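Long-range contacts in iron-regulated outer membrane protein (Neisseria meningitidis, PDB 4B7O), which imports iron across the outer membrane as a TonB-dependent transporter, probably taking siderophores as substrates: residues V323-N329 against N365-R371; A373-L377 against A451-L455; T445-E450 against G462-R468; N485-V490 against S502-S508. All blocks are in the same frame, centred on the assembly; numbering follows the deposited sequence.

Overall arrangement
All four contacts pair antiparallel strands of one stretch of the barrel wall. Contacts 1 and 2 lie near its turns and are centred about 16 Å apart; they meet where L377 packs on E324, D369 and R371. Contacts 2 and 3 share strand 441-455, and the backbone N of A451 lies 2.6 Å from G462 O where one passes into the other. Contacts 3 and 4 are closer, about 11 Å between centres, with strands 458-472 and 478-493 edge to edge. On the inner face, over strand 376-391, N367 OD1 of contact 1 bonds to Y448 OH of contact 3. Inward-facing residues of contacts 1, 3 and 4 touch the plug, while contacts 1 and 4 remain about 13 Å apart at their nearest atoms.

Contact 1: V323-N329 against N365-R371; sequences VEKLDAN and NFNFDSR
N329 and N365 lie side by side with their amides nearly coplanar, 18° apart, so that N365 ND2 reaches a lone pair of N329 OD1 at 2.6 Å. Two residues along, D327 and N367 repeat the pairing less flatly. N367 ND2 meets D327 OD1 at 2.7 Å almost along its C-O axis, and the same nitrogen also bonds to D327 O from above the carbonyl plane. The backbone N of N367 approaches that oxygen from the opposite face, so D327 O is gripped twice. The other end of the N367 amide, OD1, bonds to Y448 OH, which fixes its rotation.

On the reverse face the residues are apolar. L326 and F368 point the same way, and L326 CD1 sits over one face of the phenyl ring, 3.7 Å from its centroid, in a CH-pi contact. F368 is further lined by Y380, its ring nearly parallel. A328 is small enough to leave space for the F366 ring, whose CD2 lies 3.7 Å from A328 CB.

At the far end E324 and K325 both face D369, a classic beta bulge whose two N-H groups share D369 O. There the extended side chain of E324 (chi1 178°) carries OE1 over the centre of the R371 guanidinium, 3.3 Å from NE. Because OE1 lies above that plane and no N-H points at it, this is a bridge of charges alone; the carboxylate stands 81° from the guanidinium. Polar residues on one face and apolar ones on the other are the signature of a transmembrane beta-barrel wall, here with N329 also bonded to the backbone of N123 in the plug.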
loop_
_atom_site.group_PDB
_atom_site.type_symbol
_atom_site.label_atom_id
_atom_site.label_comp_id
_atom_site.label_asym_id
_atom_site.label_seq_id
_atom_site.Cartn_x
_atom_site.Cartn_y
_atom_site.Cartn_z
ATOM N N VAL A 323 0.146 32.518 -8.589
ATOM C CA VAL A 323 0.241 31.090 -8.413
ATOM C C VAL A 323 0.668 30.467 -9.758
ATOM O O VAL A 323 -0.030 30.592 -10.776
ATOM C CB VAL A 323 -1.080 30.536 -7.860
ATOM C CG1 VAL A 323 -1.188 29.028 -8.065
ATOM C CG2 VAL A 323 -1.269 30.957 -6.387
ATOM N N GLU A 324 1.844 29.834 -9.738
ATOM C CA GLU A 324 2.433 29.211 -10.914
ATOM C C GLU A 324 1.713 27.898 -11.232
ATOM O O GLU A 324 1.444 27.578 -12.400
ATOM C CB GLU A 324 3.933 28.918 -10.671
ATOM C CG GLU A 324 4.611 28.209 -11.853
ATOM C CD GLU A 324 6.133 28.152 -11.753
ATOM O OE1 GLU A 324 6.697 28.740 -10.801
ATOM O OE2 GLU A 324 6.754 27.519 -12.642
ATOM N N LYS A 325 1.419 27.134 -10.178
ATOM C CA LYS A 325 0.754 25.846 -10.305
ATOM C C LYS A 325 -0.056 25.483 -9.062
ATOM O O LYS A 325 0.419 25.604 -7.912
ATOM C CB LYS A 325 1.760 24.749 -10.617
ATOM C CG LYS A 325 1.118 23.398 -10.757
ATOM C CD LYS A 325 1.822 22.592 -11.827
ATOM C CE LYS A 325 1.513 21.109 -11.630
ATOM N NZ LYS A 325 1.701 20.389 -12.925
ATOM N N LEU A 326 -1.290 25.041 -9.310
ATOM C CA LEU A 326 -2.170 24.561 -8.258
ATOM C C LEU A 326 -2.610 23.189 -8.704
ATOM O O LEU A 326 -3.005 22.983 -9.867
ATOM C CB LEU A 326 -3.385 25.513 -8.054
ATOM C CG LEU A 326 -4.556 25.116 -7.106
ATOM C CD1 LEU A 326 -4.144 24.689 -5.688
ATOM C CD2 LEU A 326 -5.635 26.198 -7.019
ATOM N N ASP A 327 -2.480 22.222 -7.818
ATOM C CA ASP A 327 -3.203 20.998 -8.033
ATOM C C ASP A 327 -4.108 20.722 -6.798
ATOM O O ASP A 327 -3.648 20.803 -5.643
ATOM C CB ASP A 327 -2.263 19.856 -8.436
ATOM C CG ASP A 327 -1.931 18.905 -7.273
ATOM O OD1 ASP A 327 -1.840 19.357 -6.104
ATOM O OD2 ASP A 327 -1.731 17.690 -7.524
ATOM N N ALA A 328 -5.390 20.447 -7.040
ATOM C CA ALA A 328 -6.296 20.092 -5.936
ATOM C C ALA A 328 -7.013 18.831 -6.249
ATOM O O ALA A 328 -7.323 18.545 -7.387
ATOM C CB ALA A 328 -7.324 21.166 -5.761
ATOM N N ASN A 329 -7.329 18.076 -5.238
ATOM C CA ASN A 329 -8.301 17.051 -5.463
ATOM C C ASN A 329 -9.374 16.958 -4.374
ATOM O O ASN A 329 -9.194 17.486 -3.239
ATOM C CB ASN A 329 -7.621 15.723 -5.751
ATOM C CG ASN A 329 -7.057 15.075 -4.523
ATOM O OD1 ASN A 329 -6.446 15.740 -3.652
ATOM N ND2 ASN A 329 -7.263 13.735 -4.419
ATOM N N ASN A 365 -7.432 18.153 -1.126
ATOM C CA ASN A 365 -6.066 18.648 -1.095
ATOM C C ASN A 365 -5.933 19.832 -1.974
ATOM O O ASN A 365 -6.368 19.804 -3.133
ATOM C CB ASN A 365 -5.115 17.587 -1.599
ATOM C CG ASN A 365 -5.153 16.363 -0.732
ATOM O OD1 ASN A 365 -4.920 16.466 0.455
ATOM N ND2 ASN A 365 -5.520 15.209 -1.314
ATOM N N PHE A 366 -5.351 20.886 -1.422
ATOM C CA PHE A 366 -4.990 22.017 -2.280
ATOM C C PHE A 366 -3.493 22.281 -2.157
ATOM O O PHE A 366 -2.993 22.573 -1.076
ATOM C CB PHE A 366 -5.760 23.259 -1.895
ATOM C CG PHE A 366 -7.262 23.106 -1.972
ATOM C CD1 PHE A 366 -7.981 22.526 -0.911
ATOM C CD2 PHE A 366 -7.968 23.566 -3.086
ATOM C CE1 PHE A 366 -9.365 22.380 -0.963
ATOM C CE2 PHE A 366 -9.361 23.438 -3.133
ATOM C CZ PHE A 366 -10.055 22.840 -2.077
ATOM N N ASN A 367 -2.790 22.149 -3.265
ATOM C CA ASN A 367 -1.358 22.386 -3.282
ATOM C C ASN A 367 -1.034 23.539 -4.225
ATOM O O ASN A 367 -1.294 23.443 -5.421
ATOM C CB ASN A 367 -0.650 21.084 -3.684
ATOM C CG ASN A 367 -1.150 19.873 -2.858
ATOM O OD1 ASN A 367 -0.722 19.640 -1.699
ATOM N ND2 ASN A 367 -2.095 19.109 -3.438
ATOM N N PHE A 368 -0.500 24.635 -3.667
ATOM C CA PHE A 368 -0.043 25.808 -4.440
ATOM C C PHE A 368 1.481 25.949 -4.599
ATOM O O PHE A 368 2.244 25.735 -3.632
ATOM C CB PHE A 368 -0.477 27.084 -3.738
ATOM C CG PHE A 368 -1.938 27.189 -3.505
ATOM C CD1 PHE A 368 -2.770 27.771 -4.476
ATOM C CD2 PHE A 368 -2.498 26.751 -2.290
ATOM C CE1 PHE A 368 -4.137 27.911 -4.239
ATOM C CE2 PHE A 368 -3.873 26.882 -2.049
ATOM C CZ PHE A 368 -4.685 27.472 -3.029
ATOM N N ASP A 369 1.878 26.382 -5.802
ATOM C CA ASP A 369 3.237 26.836 -6.141
ATOM C C ASP A 369 3.328 28.283 -6.640
ATOM O O ASP A 369 2.802 28.617 -7.718
ATOM C CB ASP A 369 3.796 25.992 -7.264
ATOM C CG ASP A 369 3.912 24.545 -6.897
ATOM O OD1 ASP A 369 3.971 24.239 -5.689
ATOM O OD2 ASP A 369 3.969 23.712 -7.831
ATOM N N SER A 370 4.039 29.114 -5.881
ATOM C CA SER A 370 4.478 30.445 -6.364
ATOM C C SER A 370 6.035 30.564 -6.452
ATOM O O SER A 370 6.779 30.338 -5.463
ATOM C CB SER A 370 3.931 31.594 -5.514
ATOM O OG SER A 370 3.038 31.144 -4.531
ATOM N N ARG A 371 6.480 30.887 -7.665
ATOM C CA ARG A 371 7.837 31.265 -7.995
ATOM C C ARG A 371 8.260 32.562 -7.273
ATOM O O ARG A 371 7.574 33.576 -7.318
ATOM C CB ARG A 371 7.896 31.470 -9.509
ATOM C CG ARG A 371 9.255 31.867 -10.008
ATOM C CD ARG A 371 9.717 30.935 -11.111
ATOM N NE ARG A 371 9.873 29.569 -10.615
ATOM C CZ ARG A 371 9.948 28.484 -11.384
ATOM N NH1 ARG A 371 9.882 28.598 -12.713
ATOM N NH2 ARG A 371 10.070 27.282 -10.816
#

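Contact 2: A373-L377 against A451-L455; sequences AEQTL and AIHEL
The segments run antiparallel, with L377 and I452 a hydrogen-bonded pair, T376 and H453 a non-hydrogen-bonded one, and E454 N meeting Q375 O at 2.8 Å in a nearly straight bond of 174°. L377 and I452 exchange both backbone bonds, the I452 N to L377 O one being 2.7 Å long. The pairing begins just as the chain leaves the turn at 373-376, where T376 N bonds back to A373 O.

H453 projects from the same face as T376 and crosses it at a slant. With CG opposite the backbone N (chi1 -174°), H453 brings the ND1 edge of its ring to the threonine, and ND1 comes 3.4 Å from T376 CB. The T376 methyl CG2 lies 3.6 Å from the same nitrogen, so a beta-branched residue suits this place by lining the ring. ND1 also gives a weak hydrogen bond of 3.5 Å to Q375 O, which lies near the ring plane at its edge; that carbonyl thus receives one strong and one weak donor.

On the other face L377 and I452 touch only loosely, L377 CB lying 4.5 Å from I452 CB; their branches serve the neighbouring strands. The side chains of Q375 and E454 run abreast, the bend of E454 at chi2 turning its carboxylate toward the turn beyond, where OE2 accepts from G457 N.

This is a surface contact at the end of the barrel where the short connections 373-376 and 455-458 lie. Strand 355-373 lies next to strand 376-391, with L377 resting on D369 and R371. On the other flank strand 458-472 hydrogen-bonds to A451 and H453, while I452 covers T459 and T461.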
loop_
_atom_site.group_PDB
_atom_site.type_symbol
_atom_site.label_atom_id
_atom_site.label_comp_id
_atom_site.label_asym_id
_atom_site.label_seq_id
_atom_site.Cartn_x
_atom_site.Cartn_y
_atom_site.Cartn_z
ATOM N N ALA A 373 11.818 33.489 -7.396
ATOM C CA ALA A 373 12.932 33.998 -8.189
ATOM C C ALA A 373 13.116 32.933 -9.234
ATOM O O ALA A 373 12.428 31.913 -9.182
ATOM C CB ALA A 373 14.190 34.154 -7.335
ATOM N N GLU A 374 14.038 33.136 -10.171
ATOM C CA GLU A 374 14.089 32.310 -11.376
ATOM C C GLU A 374 14.225 30.795 -11.094
ATOM O O GLU A 374 13.910 29.934 -11.955
ATOM C CB GLU A 374 15.206 32.812 -12.273
ATOM C CG GLU A 374 15.112 32.345 -13.729
ATOM C CD GLU A 374 16.494 32.016 -14.304
ATOM O OE1 GLU A 374 17.284 32.970 -14.483
ATOM O OE2 GLU A 374 16.810 30.812 -14.552
ATOM N N GLN A 375 14.679 30.466 -9.877
ATOM C CA GLN A 375 14.973 29.072 -9.502
ATOM C C GLN A 375 14.797 28.882 -8.006
ATOM O O GLN A 375 15.561 28.165 -7.351
ATOM C CB GLN A 375 16.399 28.690 -9.957
ATOM C CG GLN A 375 16.407 28.042 -11.336
ATOM C CD GLN A 375 17.804 27.775 -11.851
ATOM O OE1 GLN A 375 18.110 26.687 -12.359
ATOM N NE2 GLN A 375 18.674 28.761 -11.705
ATOM N N THR A 376 13.822 29.580 -7.458
ATOM C CA THR A 376 13.344 29.310 -6.113
ATOM C C THR A 376 11.795 29.242 -6.121
ATOM O O THR A 376 11.112 30.205 -6.501
ATOM C CB THR A 376 13.991 30.259 -5.071
ATOM O OG1 THR A 376 13.081 30.574 -4.032
ATOM C CG2 THR A 376 14.465 31.516 -5.698
ATOM N N LEU A 377 11.254 28.077 -5.760
ATOM C CA LEU A 377 9.815 27.826 -5.801
ATOM C C LEU A 377 9.373 27.757 -4.363
ATOM O O LEU A 377 10.128 27.281 -3.505
ATOM C CB LEU A 377 9.531 26.502 -6.525
ATOM C CG LEU A 377 8.074 26.120 -6.849
ATOM C CD1 LEU A 377 7.447 27.059 -7.899
ATOM C CD2 LEU A 377 7.964 24.674 -7.321
ATOM N N ALA A 451 9.980 25.445 0.808
ATOM C CA ALA A 451 10.774 26.285 -0.090
ATOM C C ALA A 451 11.786 25.461 -0.884
ATOM O O ALA A 451 12.456 24.605 -0.327
ATOM C CB ALA A 451 11.475 27.389 0.711
ATOM N N ILE A 452 11.911 25.726 -2.172
ATOM C CA ILE A 452 12.859 24.990 -2.925
ATOM C C ILE A 452 13.675 26.002 -3.665
ATOM O O ILE A 452 13.124 26.777 -4.471
ATOM C CB ILE A 452 12.164 24.010 -3.895
ATOM C CG1 ILE A 452 11.363 22.990 -3.081
ATOM C CG2 ILE A 452 13.143 23.283 -4.810
ATOM C CD1 ILE A 452 10.213 22.460 -3.862
ATOM N N HIS A 453 14.983 25.965 -3.386
ATOM C CA HIS A 453 15.971 26.884 -3.964
ATOM C C HIS A 453 17.085 26.160 -4.646
ATOM O O HIS A 453 17.827 25.378 -4.009
ATOM C CB HIS A 453 16.541 27.795 -2.869
ATOM C CG HIS A 453 17.459 28.873 -3.409
ATOM N ND1 HIS A 453 17.265 29.461 -4.619
ATOM C CD2 HIS A 453 18.609 29.437 -2.885
ATOM C CE1 HIS A 453 18.230 30.359 -4.836
ATOM N NE2 HIS A 453 19.049 30.340 -3.773
ATOM N N GLU A 454 17.248 26.420 -5.931
ATOM C CA GLU A 454 18.285 25.791 -6.694
ATOM C C GLU A 454 19.337 26.788 -7.256
ATOM O O GLU A 454 18.960 27.834 -7.824
ATOM C CB GLU A 454 17.640 25.043 -7.861
ATOM C CG GLU A 454 18.495 23.943 -8.504
ATOM C CD GLU A 454 19.319 24.440 -9.685
ATOM O OE1 GLU A 454 18.809 25.376 -10.364
ATOM O OE2 GLU A 454 20.470 23.927 -9.946
ATOM N N LEU A 455 20.631 26.428 -7.165
ATOM C CA LEU A 455 21.716 27.181 -7.842
ATOM C C LEU A 455 22.857 26.310 -8.352
ATOM O O LEU A 455 23.554 25.713 -7.557
ATOM C CB LEU A 455 22.280 28.278 -6.903
ATOM C CG LEU A 455 23.293 29.290 -7.521
ATOM C CD1 LEU A 455 22.768 29.975 -8.795
ATOM C CD2 LEU A 455 23.720 30.307 -6.463
#

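Contact 3: T445-E450 against G462-R468; sequences TGAYIE and GGLRYDR
T445 opens the pairing with R468, the two backbones exchanging bonds of which R468 N to T445 O is 2.6 Å. G446 follows, and its lack of a side chain leaves the space taken by the R465 guanidinium, whose NH2 lies 3.8 Å from G446 CA. A447 again exchanges two bonds with its partner, Y466, the one from Y466 N being nearly straight at 175°; its small methyl stands on the outer face with the Y466 side chain.

Y448 is the chief side chain of the contact. Y448 CB packs 3.5 Å from R465 CG. The ring turns up from between the backbone N and carbonyl (chi1 62°), which brings Y448 CD2 3.6 Å from R465 NH1, the ring and guanidinium planes only 24° apart although the chains cross. R465 is held on several sides: NE forms a 2.8 Å salt bridge with D467 OD1 of its own strand, NH2 bonds to N383 and NH1 to the backbone of A156. This suits a buried arginine, whose charge is probably balanced chiefly by D467. Y448 OH, in turn, bonds to N367.

I449 points outward beside L464, its CG2 4.3 Å from L464 CB, and their backbones form the next doubly bonded pair. E450 closes the segment facing G463, where the absent side chain makes room for the glutamate's CG; its carboxylate oxygens bond weakly to S155 and S157.

An outward face largely apolar in its middle (A447, I449, L464, with Y466), T445 and R468 following at one end, and an inward face with Y448, E450, R465 and D467 mark this hairpin as a wall of a TonB-dependent transporter barrel.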
loop_
_atom_site.group_PDB
_atom_site.type_symbol
_atom_site.label_atom_id
_atom_site.label_comp_id
_atom_site.label_asym_id
_atom_site.label_seq_id
_atom_site.Cartn_x
_atom_site.Cartn_y
_atom_site.Cartn_z
ATOM N N THR A 445 -6.126 17.371 9.597
ATOM C CA THR A 445 -5.954 18.696 8.979
ATOM C C THR A 445 -4.449 19.114 8.921
ATOM O O THR A 445 -3.714 19.048 9.917
ATOM C CB THR A 445 -6.773 19.770 9.743
ATOM O OG1 THR A 445 -7.818 19.128 10.490
ATOM C CG2 THR A 445 -7.395 20.729 8.770
ATOM N N GLY A 446 -4.030 19.566 7.753
ATOM C CA GLY A 446 -2.643 19.917 7.499
ATOM C C GLY A 446 -2.494 21.203 6.683
ATOM O O GLY A 446 -3.180 21.424 5.652
ATOM N N ALA A 447 -1.633 22.097 7.141
ATOM C CA ALA A 447 -1.126 23.104 6.208
ATOM C C ALA A 447 0.394 23.001 6.219
ATOM O O ALA A 447 1.003 22.588 7.214
ATOM C CB ALA A 447 -1.575 24.467 6.624
ATOM N N TYR A 448 1.011 23.351 5.111
ATOM C CA TYR A 448 2.435 23.183 5.021
ATOM C C TYR A 448 2.897 24.287 4.169
ATOM O O TYR A 448 2.138 24.804 3.338
ATOM C CB TYR A 448 2.806 21.863 4.304
ATOM C CG TYR A 448 2.327 21.773 2.864
ATOM C CD1 TYR A 448 3.070 22.294 1.830
ATOM C CD2 TYR A 448 1.124 21.173 2.556
ATOM C CE1 TYR A 448 2.634 22.208 0.523
ATOM C CE2 TYR A 448 0.670 21.106 1.254
ATOM C CZ TYR A 448 1.429 21.615 0.257
ATOM O OH TYR A 448 0.972 21.540 -1.017
ATOM N N ILE A 449 4.173 24.606 4.324
ATOM C CA ILE A 449 4.835 25.550 3.419
ATOM C C ILE A 449 6.246 25.008 3.188
ATOM O O ILE A 449 6.895 24.528 4.123
ATOM C CB ILE A 449 4.836 26.992 4.024
ATOM C CG1 ILE A 449 5.843 27.849 3.286
ATOM C CG2 ILE A 449 5.210 26.978 5.508
ATOM C CD1 ILE A 449 5.680 29.316 3.535
ATOM N N GLU A 450 6.717 25.051 1.958
ATOM C CA GLU A 450 7.967 24.415 1.612
ATOM C C GLU A 450 8.679 25.259 0.595
ATOM O O GLU A 450 8.072 25.709 -0.390
ATOM C CB GLU A 450 7.709 23.040 1.007
ATOM C CG GLU A 450 8.942 22.169 0.864
ATOM C CD GLU A 450 8.609 20.762 0.354
ATOM O OE1 GLU A 450 8.241 20.653 -0.849
ATOM O OE2 GLU A 450 8.721 19.777 1.151
ATOM N N GLY A 462 13.383 23.235 2.116
ATOM C CA GLY A 462 13.098 23.331 3.557
ATOM C C GLY A 462 11.586 23.433 3.662
ATOM O O GLY A 462 10.916 23.996 2.774
ATOM N N GLY A 463 11.012 22.904 4.719
ATOM C CA GLY A 463 9.578 23.049 4.785
ATOM C C GLY A 463 9.023 22.833 6.134
ATOM O O GLY A 463 9.705 22.265 7.007
ATOM N N LEU A 464 7.774 23.242 6.318
ATOM C CA LEU A 464 7.153 23.071 7.640
ATOM C C LEU A 464 5.711 22.633 7.429
ATOM O O LEU A 464 5.069 23.100 6.487
ATOM C CB LEU A 464 7.180 24.406 8.400
ATOM C CG LEU A 464 6.822 24.503 9.884
ATOM C CD1 LEU A 464 7.536 23.436 10.733
ATOM C CD2 LEU A 464 7.177 25.906 10.397
ATOM N N ARG A 465 5.224 21.748 8.305
ATOM C CA ARG A 465 3.833 21.331 8.299
ATOM C C ARG A 465 3.228 21.544 9.637
ATOM O O ARG A 465 3.848 21.260 10.655
ATOM C CB ARG A 465 3.670 19.822 8.060
ATOM C CG ARG A 465 3.839 19.424 6.650
ATOM C CD ARG A 465 3.606 17.912 6.548
ATOM N NE ARG A 465 2.192 17.583 6.776
ATOM C CZ ARG A 465 1.234 17.799 5.886
ATOM N NH1 ARG A 465 1.504 18.302 4.661
ATOM N NH2 ARG A 465 -0.010 17.497 6.227
ATOM N N TYR A 466 1.960 21.925 9.607
ATOM C CA TYR A 466 1.134 21.951 10.771
ATOM C C TYR A 466 0.119 20.812 10.635
ATOM O O TYR A 466 -0.680 20.825 9.730
ATOM C CB TYR A 466 0.436 23.322 10.837
ATOM C CG TYR A 466 -0.376 23.410 12.067
ATOM C CD1 TYR A 466 0.234 23.268 13.313
ATOM C CD2 TYR A 466 -1.767 23.515 12.004
ATOM C CE1 TYR A 466 -0.501 23.280 14.467
ATOM C CE2 TYR A 466 -2.527 23.525 13.169
ATOM C CZ TYR A 466 -1.883 23.408 14.391
ATOM O OH TYR A 466 -2.604 23.426 15.555
ATOM N N ASP A 467 0.174 19.815 11.506
ATOM C CA ASP A 467 -0.681 18.635 11.394
ATOM C C ASP A 467 -1.582 18.597 12.602
ATOM O O ASP A 467 -1.074 18.578 13.732
ATOM C CB ASP A 467 0.152 17.347 11.393
ATOM C CG ASP A 467 0.636 16.932 9.987
ATOM O OD1 ASP A 467 1.739 17.374 9.565
ATOM O OD2 ASP A 467 -0.061 16.112 9.324
ATOM N N ARG A 468 -2.906 18.624 12.380
ATOM C CA ARG A 468 -3.891 18.602 13.475
ATOM C C ARG A 468 -4.837 17.400 13.328
ATOM O O ARG A 468 -5.443 17.202 12.255
ATOM C CB ARG A 468 -4.700 19.906 13.476
ATOM C CG ARG A 468 -5.715 19.985 14.608
ATOM C CD ARG A 468 -5.878 21.385 15.200
ATOM N NE ARG A 468 -6.904 21.371 16.264
ATOM C CZ ARG A 468 -6.682 21.135 17.562
ATOM N NH1 ARG A 468 -5.448 20.919 18.016
ATOM N NH2 ARG A 468 -7.702 21.121 18.419
#

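Contact 4: N485-V490 against S502-S508; sequences NPSFGV and SSHNYAS
In F488, CG lies between the backbone N and carbonyl (chi1 75°), which turns the ring toward the partner strand, so that CE1 comes 3.6 Å from H504 CB. The two side chains cross at a slant. Behind them the backbones make a hydrogen-bonded pair: H504 N reaches F488 O at 2.9 Å, practically in line with the carbonyl.

P486 has no N-H to give, so its backbone serves only as acceptor, taking a 3.1 Å bond from Y506 N. Its ring makes up for this by packing: CD lies 3.5 Å from Y506 CB and CG 3.6 Å from Y506 CD2. The carbonyl oxygen of P486 meanwhile stands in the plane of the tyrosine ring, at its edge.

On the inner face the groups are small or polar. G489 and S503 face each other with their CA atoms 3.8 Å apart, a close approach that a glycine's bare CA allows. S487 sets its CB 3.5 Å from N505 OD1, while N505 ND2 bonds to the A153 carbonyl. N485 spends its amide on three partners: ND2 donates to S508 OG at 3.1 Å and weakly to D467, and OD1 accepts from R536 NE, which holds the group's rotation.

The hairpin 478-493/498-509 lies between strand 458-472, bonded to N485, S487 and G489 and touched by P486 and V490, and strand 535-547, bonded to S503 and N505 and covered by H504 and Y506. Inside, S487 touches S155, and S503 touches the N-terminal residues Q63 and K66.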
loop_
_atom_site.group_PDB
_atom_site.type_symbol
_atom_site.label_atom_id
_atom_site.label_comp_id
_atom_site.label_asym_id
_atom_site.label_seq_id
_atom_site.Cartn_x
_atom_site.Cartn_y
_atom_site.Cartn_z
ATOM N N ASN A 485 5.845 20.116 12.002
ATOM C CA ASN A 485 6.818 19.186 11.471
ATOM C C ASN A 485 7.742 19.825 10.462
ATOM O O ASN A 485 7.293 20.207 9.374
ATOM C CB ASN A 485 6.136 17.983 10.864
ATOM C CG ASN A 485 5.248 17.257 11.840
ATOM O OD1 ASN A 485 5.688 16.632 12.841
ATOM N ND2 ASN A 485 4.002 17.278 11.527
ATOM N N PRO A 486 9.034 19.977 10.833
ATOM C CA PRO A 486 10.017 20.668 10.008
ATOM C C PRO A 486 10.772 19.706 9.155
ATOM O O PRO A 486 11.105 18.632 9.606
ATOM C CB PRO A 486 10.966 21.281 11.040
ATOM C CG PRO A 486 10.905 20.387 12.212
ATOM C CD PRO A 486 9.517 19.819 12.225
ATOM N N SER A 487 11.046 20.073 7.926
ATOM C CA SER A 487 11.838 19.175 7.125
ATOM C C SER A 487 12.820 19.928 6.227
ATOM O O SER A 487 12.489 21.026 5.738
ATOM C CB SER A 487 10.907 18.302 6.275
ATOM O OG SER A 487 10.259 19.092 5.288
ATOM N N PHE A 488 13.988 19.321 5.978
ATOM C CA PHE A 488 14.885 19.834 4.917
ATOM C C PHE A 488 15.682 18.738 4.247
ATOM O O PHE A 488 15.924 17.692 4.811
ATOM C CB PHE A 488 15.777 21.037 5.448
ATOM C CG PHE A 488 16.943 20.629 6.366
ATOM C CD1 PHE A 488 16.773 19.761 7.421
ATOM C CD2 PHE A 488 18.227 21.147 6.148
ATOM C CE1 PHE A 488 17.846 19.380 8.233
ATOM C CE2 PHE A 488 19.310 20.787 6.942
ATOM C CZ PHE A 488 19.118 19.911 7.999
ATOM N N GLY A 489 16.065 18.962 3.019
ATOM C CA GLY A 489 16.922 18.034 2.330
ATOM C C GLY A 489 17.710 18.754 1.257
ATOM O O GLY A 489 17.390 19.892 0.882
ATOM N N VAL A 490 18.782 18.133 0.783
ATOM C CA VAL A 490 19.521 18.744 -0.312
ATOM C C VAL A 490 19.696 17.763 -1.448
ATOM O O VAL A 490 19.806 16.585 -1.220
ATOM C CB VAL A 490 20.866 19.342 0.147
ATOM C CG1 VAL A 490 20.688 20.209 1.394
ATOM C CG2 VAL A 490 21.890 18.233 0.446
ATOM N N SER A 502 20.460 14.073 0.690
ATOM C CA SER A 502 20.175 13.752 2.065
ATOM C C SER A 502 18.932 14.458 2.492
ATOM O O SER A 502 18.512 15.365 1.847
ATOM C CB SER A 502 21.344 14.072 2.992
ATOM O OG SER A 502 21.817 15.366 2.723
ATOM N N SER A 503 18.331 14.002 3.563
ATOM C CA SER A 503 17.150 14.623 4.085
ATOM C C SER A 503 17.069 14.339 5.546
ATOM O O SER A 503 17.578 13.341 6.022
ATOM C CB SER A 503 15.861 14.136 3.377
ATOM O OG SER A 503 16.072 12.917 2.686
ATOM N N HIS A 504 16.428 15.246 6.249
ATOM C CA HIS A 504 16.114 15.072 7.662
ATOM C C HIS A 504 14.703 15.652 7.767
ATOM O O HIS A 504 14.526 16.881 7.636
ATOM C CB HIS A 504 17.107 15.886 8.464
ATOM C CG HIS A 504 17.073 15.642 9.945
ATOM N ND1 HIS A 504 17.470 14.492 10.485
ATOM C CD2 HIS A 504 16.723 16.469 11.001
ATOM C CE1 HIS A 504 17.364 14.554 11.820
ATOM N NE2 HIS A 504 16.904 15.761 12.139
ATOM N N ASN A 505 13.713 14.761 7.919
ATOM C CA ASN A 505 12.259 15.077 7.892
ATOM C C ASN A 505 11.569 14.645 9.185
ATOM O O ASN A 505 11.795 13.533 9.676
ATOM C CB ASN A 505 11.615 14.353 6.718
ATOM C CG ASN A 505 12.255 14.743 5.392
ATOM O OD1 ASN A 505 13.036 15.723 5.330
ATOM N ND2 ASN A 505 11.923 14.016 4.319
ATOM N N TYR A 506 10.800 15.536 9.777
ATOM C CA TYR A 506 9.809 15.171 10.741
ATOM C C TYR A 506 8.466 14.981 10.048
ATOM O O TYR A 506 8.131 15.681 9.032
ATOM C CB TYR A 506 9.646 16.307 11.761
ATOM C CG TYR A 506 10.713 16.269 12.811
ATOM C CD1 TYR A 506 10.565 15.467 13.918
ATOM C CD2 TYR A 506 11.916 16.988 12.651
ATOM C CE1 TYR A 506 11.557 15.389 14.881
ATOM C CE2 TYR A 506 12.900 16.929 13.608
ATOM C CZ TYR A 506 12.719 16.150 14.716
ATOM O OH TYR A 506 13.701 16.090 15.667
ATOM N N ALA A 507 7.696 14.025 10.577
ATOM C CA ALA A 507 6.266 13.850 10.158
ATOM C C ALA A 507 5.485 13.179 11.257
ATOM O O ALA A 507 6.050 12.427 12.100
ATOM C CB ALA A 507 6.145 13.078 8.807
ATOM N N SER A 508 4.182 13.465 11.294
ATOM C CA SER A 508 3.337 12.821 12.320
ATOM C C SER A 508 2.187 12.049 11.706
ATOM O O SER A 508 1.696 12.392 10.639
ATOM C CB SER A 508 2.813 13.809 13.362
ATOM O OG SER A 508 2.355 14.967 12.686
#